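Local coordinates for thermosome subunit (Methanococcoides burtonii, PDB 3AQ1), which probably binds and hydrolyses ATP to drive the folding of unfolded proteins, as a group II chaperonin subunit, at residues K60-L64 with L386-K390; A102-K106 with W441-V445; D163-G169 with A322-H328; S194-F199 with C244-D249; V278-T282 with D294-A298. One frame throughout, in Å; residues are numbered along the deposited sequence.

Contact 1: residues K60-L64 with L386-K390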
# COMPACT_ATOMS: atom_id res chain seq x y z
N LYS A 60 -0.57 -4.70 -34.47
CA LYS A 60 -0.27 -3.53 -35.28
C LYS A 60 1.17 -3.57 -35.80
O LYS A 60 1.45 -3.07 -36.88
CB LYS A 60 -0.57 -2.22 -34.54
CG LYS A 60 -2.07 -1.88 -34.50
CD LYS A 60 -2.31 -0.42 -34.20
CE LYS A 60 -3.79 -0.08 -34.24
NZ LYS A 60 -4.56 -1.08 -33.46
N ALA A 61 2.07 -4.19 -35.06
CA ALA A 61 3.44 -4.34 -35.55
C ALA A 61 3.50 -5.36 -36.69
O ALA A 61 4.24 -5.19 -37.66
CB ALA A 61 4.39 -4.72 -34.42
N GLU A 62 2.71 -6.43 -36.57
CA GLU A 62 2.72 -7.46 -37.60
C GLU A 62 2.10 -6.90 -38.88
O GLU A 62 2.53 -7.24 -39.97
CB GLU A 62 2.06 -8.76 -37.09
CG GLU A 62 3.09 -9.67 -36.33
CD GLU A 62 2.47 -10.72 -35.41
OE1 GLU A 62 1.23 -10.82 -35.33
OE2 GLU A 62 3.24 -11.47 -34.75
N GLU A 63 1.12 -6.02 -38.73
CA GLU A 63 0.64 -5.25 -39.87
C GLU A 63 1.77 -4.43 -40.51
O GLU A 63 2.07 -4.61 -41.69
CB GLU A 63 -0.50 -4.31 -39.47
CG GLU A 63 -1.78 -5.01 -39.04
CD GLU A 63 -2.88 -4.02 -38.68
OE1 GLU A 63 -2.57 -2.83 -38.44
OE2 GLU A 63 -4.06 -4.45 -38.64
N LEU A 64 2.39 -3.55 -39.73
CA LEU A 64 3.48 -2.69 -40.21
C LEU A 64 4.66 -3.44 -40.82
O LEU A 64 5.48 -2.85 -41.52
CB LEU A 64 4.01 -1.77 -39.11
CG LEU A 64 3.15 -0.65 -38.54
CD1 LEU A 64 4.03 0.33 -37.78
CD2 LEU A 64 2.36 0.07 -39.63
N LEU A 386 4.96 6.23 -38.50
CA LEU A 386 3.94 5.20 -38.62
C LEU A 386 3.85 4.39 -37.33
O LEU A 386 2.76 4.10 -36.84
CB LEU A 386 4.23 4.29 -39.82
CG LEU A 386 3.50 4.70 -41.10
CD1 LEU A 386 4.20 4.20 -42.36
CD2 LEU A 386 2.03 4.26 -41.05
N ALA A 387 5.01 4.05 -36.78
CA ALA A 387 5.11 3.22 -35.58
C ALA A 387 4.49 3.89 -34.35
O ALA A 387 3.70 3.28 -33.64
CB ALA A 387 6.56 2.86 -35.31
N VAL A 388 4.88 5.14 -34.11
CA VAL A 388 4.35 5.90 -32.99
C VAL A 388 2.86 6.18 -33.18
O VAL A 388 2.07 6.13 -32.23
CB VAL A 388 5.11 7.21 -32.80
CG1 VAL A 388 4.36 8.12 -31.86
CG2 VAL A 388 6.49 6.91 -32.26
N SER A 389 2.48 6.45 -34.42
CA SER A 389 1.08 6.64 -34.76
C SER A 389 0.28 5.39 -34.39
O SER A 389 -0.81 5.48 -33.83
CB SER A 389 0.95 6.97 -36.25
OG SER A 389 -0.38 7.33 -36.57
N LYS A 390 0.83 4.22 -34.70
CA LYS A 390 0.14 2.97 -34.42
C LYS A 390 0.07 2.70 -32.92
O LYS A 390 -0.88 2.10 -32.44
CB LYS A 390 0.79 1.80 -35.16
CG LYS A 390 0.43 1.72 -36.65
CD LYS A 390 -1.03 1.30 -36.84
CE LYS A 390 -1.41 1.16 -38.31
NZ LYS A 390 -2.75 0.52 -38.48

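Contact 2: residues A102-K106 with W441-V445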
# COMPACT_ATOMS: atom_id res chain seq x y z
N ALA A 102 -9.49 16.66 1.64
CA ALA A 102 -10.76 16.28 1.04
C ALA A 102 -10.54 15.29 -0.11
O ALA A 102 -11.35 14.38 -0.34
CB ALA A 102 -11.51 17.51 0.56
N ALA A 103 -9.43 15.48 -0.84
CA ALA A 103 -9.13 14.64 -1.98
C ALA A 103 -8.57 13.30 -1.54
O ALA A 103 -8.85 12.27 -2.15
CB ALA A 103 -8.17 15.34 -2.93
N LEU A 104 -7.76 13.33 -0.48
CA LEU A 104 -7.25 12.10 0.13
C LEU A 104 -8.40 11.25 0.66
O LEU A 104 -8.41 10.03 0.49
CB LEU A 104 -6.28 12.41 1.25
CG LEU A 104 -4.89 12.90 0.87
CD1 LEU A 104 -4.15 13.41 2.11
CD2 LEU A 104 -4.13 11.79 0.17
N ILE A 105 -9.37 11.89 1.30
CA ILE A 105 -10.56 11.22 1.77
C ILE A 105 -11.41 10.68 0.63
O ILE A 105 -12.04 9.62 0.76
CB ILE A 105 -11.40 12.14 2.63
CG1 ILE A 105 -10.81 12.20 4.03
CG2 ILE A 105 -12.84 11.65 2.66
CD1 ILE A 105 -11.77 12.62 5.09
N LYS A 106 -11.43 11.41 -0.48
CA LYS A 106 -12.10 10.94 -1.69
C LYS A 106 -11.37 9.73 -2.28
O LYS A 106 -12.00 8.75 -2.68
CB LYS A 106 -12.18 12.06 -2.73
CG LYS A 106 -13.26 11.88 -3.79
CD LYS A 106 -12.91 12.68 -5.04
CE LYS A 106 -14.06 13.52 -5.55
NZ LYS A 106 -15.18 12.70 -6.07
N TRP A 441 -13.45 11.89 -12.36
CA TRP A 441 -13.08 12.38 -11.05
C TRP A 441 -14.33 12.61 -10.18
O TRP A 441 -14.45 12.06 -9.10
CB TRP A 441 -12.24 13.65 -11.15
CG TRP A 441 -11.92 14.26 -9.80
CD1 TRP A 441 -12.58 15.28 -9.19
CD2 TRP A 441 -10.89 13.85 -8.90
NE1 TRP A 441 -12.02 15.54 -7.97
CE2 TRP A 441 -10.98 14.68 -7.76
CE3 TRP A 441 -9.89 12.87 -8.94
CZ2 TRP A 441 -10.11 14.56 -6.68
CZ3 TRP A 441 -9.04 12.74 -7.87
CH2 TRP A 441 -9.15 13.58 -6.75
N GLU A 442 -15.26 13.42 -10.67
CA GLU A 442 -16.53 13.59 -9.98
C GLU A 442 -17.17 12.24 -9.63
O GLU A 442 -17.97 12.16 -8.70
CB GLU A 442 -17.51 14.41 -10.82
CG GLU A 442 -17.16 15.88 -10.91
CD GLU A 442 -17.01 16.51 -9.54
OE1 GLU A 442 -15.89 16.99 -9.23
OE2 GLU A 442 -17.99 16.49 -8.77
N ASN A 443 -16.80 11.19 -10.36
CA ASN A 443 -17.42 9.88 -10.19
C ASN A 443 -16.54 8.83 -9.52
O ASN A 443 -16.80 7.62 -9.62
CB ASN A 443 -17.94 9.36 -11.53
CG ASN A 443 -19.38 9.76 -11.80
OD1 ASN A 443 -20.31 9.16 -11.25
ND2 ASN A 443 -19.58 10.78 -12.63
N ASP A 444 -15.50 9.30 -8.83
CA ASP A 444 -14.70 8.45 -7.94
C ASP A 444 -14.12 7.21 -8.63
O ASP A 444 -14.10 6.12 -8.06
CB ASP A 444 -15.53 8.07 -6.72
CG ASP A 444 -16.04 9.29 -5.96
OD1 ASP A 444 -15.30 10.30 -5.90
OD2 ASP A 444 -17.17 9.24 -5.42
N VAL A 445 -13.65 7.39 -9.85
CA VAL A 445 -12.94 6.33 -10.52
C VAL A 445 -11.49 6.75 -10.70
O VAL A 445 -11.09 7.20 -11.76
CB VAL A 445 -13.56 5.98 -11.89
CG1 VAL A 445 -12.91 4.74 -12.44
CG2 VAL A 445 -15.06 5.77 -11.75

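Contact 3: residues D163-G169 with A322-H328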
# COMPACT_ATOMS: atom_id res chain seq x y z
N ASP A 163 -14.83 4.93 17.93
CA ASP A 163 -14.04 4.62 19.10
C ASP A 163 -12.68 4.08 18.67
O ASP A 163 -11.90 3.65 19.50
CB ASP A 163 -14.72 3.57 19.97
CG ASP A 163 -16.11 3.97 20.43
OD1 ASP A 163 -16.35 5.19 20.61
OD2 ASP A 163 -16.95 3.07 20.61
N SER A 164 -12.40 4.06 17.37
CA SER A 164 -11.09 3.60 16.94
C SER A 164 -9.98 4.56 17.41
O SER A 164 -10.17 5.77 17.46
CB SER A 164 -11.06 3.39 15.42
OG SER A 164 -11.81 2.24 15.07
N GLU A 165 -8.84 4.01 17.79
CA GLU A 165 -7.75 4.85 18.29
C GLU A 165 -6.53 4.80 17.39
O GLU A 165 -6.25 3.80 16.73
CB GLU A 165 -7.35 4.43 19.70
CG GLU A 165 -8.42 4.59 20.75
CD GLU A 165 -8.02 3.98 22.08
OE1 GLU A 165 -8.55 2.89 22.44
OE2 GLU A 165 -7.18 4.58 22.77
N LEU A 166 -5.79 5.91 17.39
CA LEU A 166 -4.49 5.95 16.76
C LEU A 166 -3.43 6.00 17.84
O LEU A 166 -3.19 7.05 18.42
CB LEU A 166 -4.39 7.16 15.85
CG LEU A 166 -3.89 6.82 14.45
CD1 LEU A 166 -4.90 5.91 13.77
CD2 LEU A 166 -3.67 8.08 13.65
N ILE A 167 -2.82 4.87 18.12
CA ILE A 167 -1.78 4.80 19.14
C ILE A 167 -0.42 5.09 18.53
O ILE A 167 -0.05 4.50 17.52
CB ILE A 167 -1.71 3.42 19.79
CG1 ILE A 167 -2.96 3.18 20.63
CG2 ILE A 167 -0.43 3.28 20.60
CD1 ILE A 167 -3.54 4.43 21.23
N ASP A 168 0.33 6.00 19.15
CA ASP A 168 1.64 6.39 18.66
C ASP A 168 2.71 5.49 19.21
O ASP A 168 3.45 5.86 20.10
CB ASP A 168 1.94 7.86 18.97
CG ASP A 168 1.32 8.81 17.96
OD1 ASP A 168 1.55 8.63 16.75
OD2 ASP A 168 0.58 9.73 18.39
N GLY A 169 2.77 4.30 18.65
CA GLY A 169 3.69 3.27 19.06
C GLY A 169 3.25 1.94 18.46
O GLY A 169 2.93 1.87 17.28
N ALA A 322 5.93 4.73 13.07
CA ALA A 322 4.93 3.69 13.30
C ALA A 322 3.77 4.02 14.24
O ALA A 322 3.91 4.74 15.23
CB ALA A 322 5.63 2.42 13.77
N VAL A 323 2.61 3.47 13.91
CA VAL A 323 1.38 3.65 14.66
C VAL A 323 0.56 2.37 14.60
O VAL A 323 0.67 1.58 13.68
CB VAL A 323 0.50 4.77 14.09
CG1 VAL A 323 1.32 5.95 13.67
CG2 VAL A 323 -0.27 4.26 12.91
N THR A 324 -0.29 2.18 15.59
CA THR A 324 -1.20 1.06 15.57
C THR A 324 -2.58 1.66 15.60
O THR A 324 -2.85 2.53 16.42
CB THR A 324 -1.02 0.18 16.81
OG1 THR A 324 0.31 -0.36 16.81
CG2 THR A 324 -2.02 -0.96 16.82
N VAL A 325 -3.43 1.21 14.69
CA VAL A 325 -4.84 1.54 14.72
C VAL A 325 -5.54 0.47 15.53
O VAL A 325 -5.58 -0.69 15.12
CB VAL A 325 -5.47 1.50 13.31
CG1 VAL A 325 -6.93 1.84 13.40
CG2 VAL A 325 -4.76 2.44 12.34
N LEU A 326 -6.08 0.83 16.70
CA LEU A 326 -7.03 -0.04 17.35
C LEU A 326 -8.38 0.19 16.67
O LEU A 326 -9.06 1.18 16.96
CB LEU A 326 -7.12 0.25 18.84
CG LEU A 326 -5.81 0.08 19.60
CD1 LEU A 326 -6.03 0.37 21.07
CD2 LEU A 326 -5.29 -1.32 19.39
N LEU A 327 -8.75 -0.71 15.77
CA LEU A 327 -9.97 -0.58 14.98
C LEU A 327 -11.19 -1.16 15.70
O LEU A 327 -11.20 -2.34 16.05
CB LEU A 327 -9.80 -1.28 13.63
CG LEU A 327 -10.93 -1.19 12.61
CD1 LEU A 327 -11.23 0.26 12.30
CD2 LEU A 327 -10.54 -1.95 11.35
N HIS A 328 -12.21 -0.33 15.91
CA HIS A 328 -13.47 -0.78 16.51
C HIS A 328 -14.64 -0.89 15.52
O HIS A 328 -14.74 -0.11 14.57
CB HIS A 328 -13.87 0.14 17.66
CG HIS A 328 -13.03 -0.02 18.89
ND1 HIS A 328 -11.91 0.75 19.13
CD2 HIS A 328 -13.14 -0.87 19.94
CE1 HIS A 328 -11.36 0.38 20.28
NE2 HIS A 328 -12.09 -0.60 20.79

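Contact 4: residues S194-F199 with C244-D249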
# COMPACT_ATOMS: atom_id res chain seq x y z
N SER A 194 13.70 -15.03 19.97
CA SER A 194 12.97 -15.97 19.13
C SER A 194 13.18 -17.38 19.70
O SER A 194 12.46 -18.31 19.36
CB SER A 194 13.45 -15.91 17.68
OG SER A 194 14.80 -16.35 17.59
N CYS A 195 14.16 -17.52 20.57
CA CYS A 195 14.38 -18.78 21.24
C CYS A 195 13.57 -18.87 22.53
O CYS A 195 13.25 -17.85 23.13
CB CYS A 195 15.87 -18.98 21.54
SG CYS A 195 16.60 -17.82 22.67
N PRO A 196 13.26 -20.10 22.95
CA PRO A 196 12.54 -20.32 24.20
C PRO A 196 13.47 -20.09 25.38
O PRO A 196 14.68 -20.27 25.24
CB PRO A 196 12.19 -21.83 24.16
CG PRO A 196 12.59 -22.31 22.79
CD PRO A 196 13.65 -21.37 22.31
N VAL A 197 12.91 -19.69 26.51
CA VAL A 197 13.66 -19.68 27.76
C VAL A 197 13.16 -20.81 28.64
O VAL A 197 12.57 -20.58 29.69
CB VAL A 197 13.50 -18.35 28.51
CG1 VAL A 197 14.43 -18.31 29.73
CG2 VAL A 197 13.78 -17.17 27.58
N GLU A 198 13.38 -22.04 28.20
CA GLU A 198 12.96 -23.20 28.96
C GLU A 198 13.78 -24.41 28.56
O GLU A 198 14.54 -24.36 27.59
CB GLU A 198 11.47 -23.49 28.77
CG GLU A 198 11.09 -23.96 27.36
CD GLU A 198 9.60 -23.82 27.04
OE1 GLU A 198 9.24 -24.03 25.86
OE2 GLU A 198 8.80 -23.49 27.95
N PHE A 199 13.63 -25.50 29.31
CA PHE A 199 14.27 -26.75 28.97
C PHE A 199 14.00 -27.09 27.51
O PHE A 199 14.55 -28.04 26.96
CB PHE A 199 13.73 -27.87 29.86
CG PHE A 199 13.76 -27.56 31.34
CD1 PHE A 199 12.65 -27.01 31.97
CD2 PHE A 199 14.88 -27.85 32.11
CE1 PHE A 199 12.67 -26.74 33.34
CE2 PHE A 199 14.91 -27.59 33.48
CZ PHE A 199 13.80 -27.03 34.09
N CYS A 244 9.36 -12.76 24.32
CA CYS A 244 9.84 -14.05 23.85
C CYS A 244 8.84 -14.66 22.87
O CYS A 244 7.64 -14.67 23.11
CB CYS A 244 10.09 -15.00 25.03
SG CYS A 244 10.72 -16.60 24.55
N GLN A 245 9.35 -15.16 21.76
CA GLN A 245 8.47 -15.71 20.76
C GLN A 245 7.91 -17.04 21.26
O GLN A 245 6.84 -17.46 20.84
CB GLN A 245 9.21 -15.88 19.43
CG GLN A 245 8.35 -16.47 18.33
CD GLN A 245 9.15 -16.78 17.08
OE1 GLN A 245 10.01 -16.00 16.68
NE2 GLN A 245 8.86 -17.91 16.46
N LYS A 246 8.63 -17.70 22.15
CA LYS A 246 8.22 -19.02 22.61
C LYS A 246 7.98 -19.04 24.11
O LYS A 246 7.68 -18.01 24.70
CB LYS A 246 9.22 -20.09 22.19
CG LYS A 246 9.03 -20.55 20.74
CD LYS A 246 10.36 -20.82 20.04
CE LYS A 246 10.17 -20.98 18.53
NZ LYS A 246 11.48 -20.95 17.79
N GLY A 247 8.08 -20.22 24.71
CA GLY A 247 7.85 -20.36 26.13
C GLY A 247 8.91 -19.76 27.04
O GLY A 247 10.09 -19.63 26.69
N ILE A 248 8.47 -19.36 28.23
CA ILE A 248 9.38 -19.03 29.31
C ILE A 248 9.02 -19.90 30.51
O ILE A 248 7.98 -19.70 31.14
CB ILE A 248 9.27 -17.56 29.72
CG1 ILE A 248 9.38 -16.64 28.49
CG2 ILE A 248 10.34 -17.25 30.74
CD1 ILE A 248 9.20 -15.14 28.80
N ASP A 249 9.87 -20.89 30.78
CA ASP A 249 9.71 -21.75 31.94
C ASP A 249 9.23 -20.99 33.18
O ASP A 249 9.56 -19.82 33.38
CB ASP A 249 11.04 -22.45 32.25
CG ASP A 249 10.96 -23.32 33.49
OD1 ASP A 249 11.19 -22.78 34.58
OD2 ASP A 249 10.64 -24.53 33.38

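Contact 5: residues V278-T282 with D294-A298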
# COMPACT_ATOMS: atom_id res chain seq x y z
N VAL A 278 10.57 -0.92 15.29
CA VAL A 278 10.28 0.29 16.08
C VAL A 278 11.21 0.53 17.28
O VAL A 278 11.43 1.68 17.63
CB VAL A 278 8.80 0.44 16.54
CG1 VAL A 278 7.87 0.46 15.37
CG2 VAL A 278 8.41 -0.65 17.52
N THR A 279 11.75 -0.53 17.89
CA THR A 279 12.59 -0.36 19.08
C THR A 279 14.08 -0.43 18.84
O THR A 279 14.85 0.02 19.68
CB THR A 279 12.32 -1.40 20.17
OG1 THR A 279 12.84 -2.67 19.76
CG2 THR A 279 10.85 -1.51 20.50
N GLY A 280 14.50 -1.03 17.73
CA GLY A 280 15.92 -1.16 17.43
C GLY A 280 16.53 -2.43 17.99
O GLY A 280 17.73 -2.69 17.85
N ALA A 281 15.70 -3.23 18.65
CA ALA A 281 16.17 -4.47 19.23
C ALA A 281 16.58 -5.44 18.14
O ALA A 281 16.05 -5.42 17.04
CB ALA A 281 15.11 -5.09 20.10
N THR A 282 17.55 -6.29 18.46
CA THR A 282 17.97 -7.34 17.55
C THR A 282 17.47 -8.67 18.07
O THR A 282 17.82 -9.09 19.17
CB THR A 282 19.49 -7.36 17.38
OG1 THR A 282 19.94 -6.04 17.02
CG2 THR A 282 19.88 -8.34 16.28
N ASP A 294 22.32 -5.39 21.11
CA ASP A 294 21.16 -6.20 20.76
C ASP A 294 19.87 -5.68 21.39
O ASP A 294 18.77 -6.13 21.05
CB ASP A 294 21.40 -7.65 21.19
CG ASP A 294 22.34 -8.39 20.24
OD1 ASP A 294 22.37 -8.04 19.04
OD2 ASP A 294 23.03 -9.34 20.69
N VAL A 295 20.00 -4.71 22.28
CA VAL A 295 18.90 -4.22 23.09
C VAL A 295 18.26 -2.96 22.54
O VAL A 295 18.95 -1.98 22.26
CB VAL A 295 19.38 -3.94 24.50
CG1 VAL A 295 18.26 -3.32 25.37
CG2 VAL A 295 19.94 -5.22 25.11
N GLY A 296 16.94 -3.00 22.41
CA GLY A 296 16.19 -1.88 21.87
C GLY A 296 15.69 -0.97 22.98
O GLY A 296 15.85 -1.28 24.16
N THR A 297 15.09 0.14 22.60
CA THR A 297 14.58 1.09 23.58
C THR A 297 13.19 1.60 23.22
O THR A 297 12.85 1.70 22.05
CB THR A 297 15.49 2.32 23.69
OG1 THR A 297 15.39 3.09 22.49
CG2 THR A 297 16.93 1.91 23.90
N ALA A 298 12.42 1.95 24.24
CA ALA A 298 11.12 2.56 24.05
C ALA A 298 10.82 3.48 25.23
O ALA A 298 11.11 3.14 26.36
CB ALA A 298 10.05 1.47 23.96
O HOH W 1 16.89 -7.93 21.51

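Contact 1: residues K60-L64 with L386-K390
Lys60 and Leu64 of one helix meet Lys390 of another in an antiparallel helix pair, the two short segments running 154° apart with their axes 10.5 Å from each other at closest approach. Helices 45-65 and 383-394 lie in the mostly helical end of the subunit, which by comparison with the family is probably its equatorial domain. Lys390 contributes most: its CG stands anti to the carbonyl carbon (chi1 -78°), and a bend at chi2 (-70°) carries the remaining methylenes past both partners. Lys60 crosses it at about a right angle, its CD lying 3.4 Å from CD of Lys390. Leu64 comes in at a slant, with CD2 3.9 Å from CG of Lys390, while CD1 also touches that methylene and reaches the backbone of the other helix, 3.8 Å from CA of Ala387. Glu63, extended beyond CG, meets the tip of Lys390 at the exposed margin, where its OE1 and NZ of Lys390 form a weak, hydrogen-bonded salt bridge of 3.4 Å. A bend at its last torsion lets Lys60 NZ pair with Glu56, so each ammonium has a carboxylate, which probably tempers the 5.6 Å approach of Lys60 NZ to Lys390 NZ. With Lys390 cut back to an alanine, Glu63 is likely to lose this cation and a gap to open beside Lys60 and Leu64. Behind the pair, Leu64 also rests on Ile74 of helix 71-92. At the exposed margin CD2 of Leu386 only grazes CD2 of Leu64, 4.4 Å away.

Contact 2: residues A102-K106 with W441-V445
Lys106 stretches from its helix across the indole of Trp441 to the type I turn formed by Trp441 to Asp444. Its CB points toward the turn, and with CG anti to the backbone N (chi1 -159°) the chain continues outward. CG passes 3.3 Å from OD1 of Asp444. CD then lies over one face of the indole, 4.1 Å from the centroid of the six-membered ring of Trp441 and displaced toward the rim, a CH-pi contact. A bend at chi3 brings CE 3.8 Å from NE1 of Trp441, and a further bend at chi4 sets the tip over the five-membered ring. NZ of Lys106 is 4.8 Å from the centroid of that Trp441 ring and 16° off its normal, the geometry of a cation-pi contact. The same ammonium donates to the backbone O of Trp441 at 3.2 Å. That oxygen also accepts from N of Asp444, the bond that closes the turn, and the two donors reach it from opposite faces of the carbonyl plane. A salt bridge to OD1 of Asp444 completes the grip on NZ, although its modelled length is doubtfully short. Aliphatic stem and charged tip thus use different parts of one aromatic face, while CB of Ala103 touches the ring edge at CZ2 of Trp441, 4.3 Å away. Asp439 OD1 accepts from Glu442 N and so ties down the start of the turn. The contact joins the probably equatorial loop between strands 437-439 and 446-448 to helix 101-109; Leu104 packs that helix on helices 121-132 and 332-355, and Trp441 rests on Val358 and Val360 of strand 357-360.

Contact 3: residues D163-G169 with A322-H328
Leu326 and Glu165 face each other as a hydrogen-bonded pair of an antiparallel sheet, and Ile167 with Thr324 forms the next such pair. Between them Leu166 and Val325 make a non-hydrogen-bonded pair. The backbone part is closely knit: Ile167 N to Thr324 O is 2.9 Å and nearly straight at the carbonyl (165°), and Thr324 N returns to Ile167 O at 3.0 Å. Strand 323-329 is the middle one of three, its far side paired with strand 151-157, in a small sheet that is probably part of the intermediate domain. On one face, CD1 of Leu166 meets CG2 of Val325 at 3.8 Å, and Leu166 also reaches Leu127 of helix 121-132. On the other, CG1 of Ile167 lies 4.2 Å from CD1 of Leu326, with Tyr313 touching both. Looser are the exposed side chains of Asp163 and Asp168: OD2 of Asp163 bonds to Ser160 N, while OD1 of Asp168 merely passes CG1 of Val323 at 4.1 Å. Ser164 is the tight exception at its end, its OG, anti to the carbonyl carbon (chi1 -72°), accepting from His328 N at 2.7 Å with an angle of 173° at the hydrogen. Replacing Ser164 with alanine would probably deprive His328 N of this acceptor and slacken the strand end. A side-chain hydroxyl therefore takes the place of a strand carbonyl here, prolonging the backbone pairing by one bond beyond Glu165.

Contact 4: residues S194-F199 with C244-D249
Cys244, at the end of strand 241-244, sets its SG 3.2 Å from O of Cys195; with SG anti to its backbone N (chi1 -178°), the sulfur also comes alongside CG2 of Val197. Gln245 follows, its CB pointing at Ser194 and its OE1 lying 3.6 Å from CB of that serine, whose own hydroxyl bonds to Ile284 O. Lys246 runs side by side with Pro196, CD of Lys246 lying 3.8 Å from CG of Pro196. Its NZ then donates to O of Ser194 at 3.2 Å. These loops continue the parallel pair of strands 184-193 and 241-244, in what is probably the apical domain, and past the strand ends the backbones are bridged just once, at Val197 and Ile248. Gly247 supplies one half of that bridge: its O accepts from Val197 N at 2.8 Å, the donor nearly in line with the carbonyl (165°). A beta carbon on Gly247 would probably crowd OE2 of Glu198 as modelled, since that carboxylate lies over the glycine CA. Ile248 turns its CB away, yet CG2 still reaches CB of Val197 at 4.0 Å, while its remaining bulk meets Ile256 of helix 250-258. Asp249 N completes the bridge by donating to O of Val197 at 2.9 Å, from above the carbonyl plane. Asp249 is also the N-cap of that helix, OD1 accepting from Ala252 N; its OD2 lies at the edge of the poorly ordered Phe199 ring, whose plane stands 82° from the carboxylate.

Contact 5: residues V278-T282 with D294-A298
Asp294 O is gripped twice: Thr282 N donates to it at 2.9 Å, with an almost straight N-H...O angle of 176°, and a water donates at 2.6 Å. The amide arrives from above the carbonyl plane. The same water also donates to O of Thr282 at 2.8 Å, so it spans the two segments where they run nearly opposite ways. At the other end, O of Thr279 accepts from Thr297 N at 2.9 Å. Between these bonds the chain leaves helix 269-279. Thr279 OG1, held between its backbone N and carbonyl carbon (chi1 73°), accepts from Ala281 N at 3.1 Å, an ST turn internal to this segment; the hydroxyl is also bonded to Leu275 O in the last helical turn. Gly280 follows with a positive phi of 89°, where a beta carbon would jam against the preceding carbonyl oxygen. Across from it, Gly296 brings its CA 3.5 Å from N of Ala281, and a side chain there would collide with that nitrogen and with Thr279 OG1. Side chains add little: Thr282 crosses Asp294 obliquely, its CB 3.4 Å from OD1 of Asp294, while OD2 bonds to Thr291 N. Strand 296-298 pairs antiparallel with strand 184-193, and Thr279 packs on Ile190, so the helix exit is laid against the sheet of what is probably the apical domain. Only two backbone hydrogen bonds and the water cross, so the bonding probably depends little on side-chain identity; the close approach itself probably needs Gly296, while Gly280 serves the turn out of the helix.

The five contacts are strung along an elongated subunit. Contacts 1 and 4 lie farthest apart, about 66 Å between centres and on opposite sides of the chain's centre, while contacts 4 and 5 share one side at about 19 Å. Contacts 3 and 5 touch directly, Ala322 CB packing against Val278 CG1 at 3.4 Å, so the lead-in to strand 323-329 packs on the last turn of helix 269-279. Contact 2 stands between these ends, its centre about 25 Å from contact 3 and 37 Å from contact 1. Along the chain, contacts 1 and 2 interlock, and each encloses contacts 3, 4 and 5; contact 3 in turn encloses contacts 4 and 5, which follow in series.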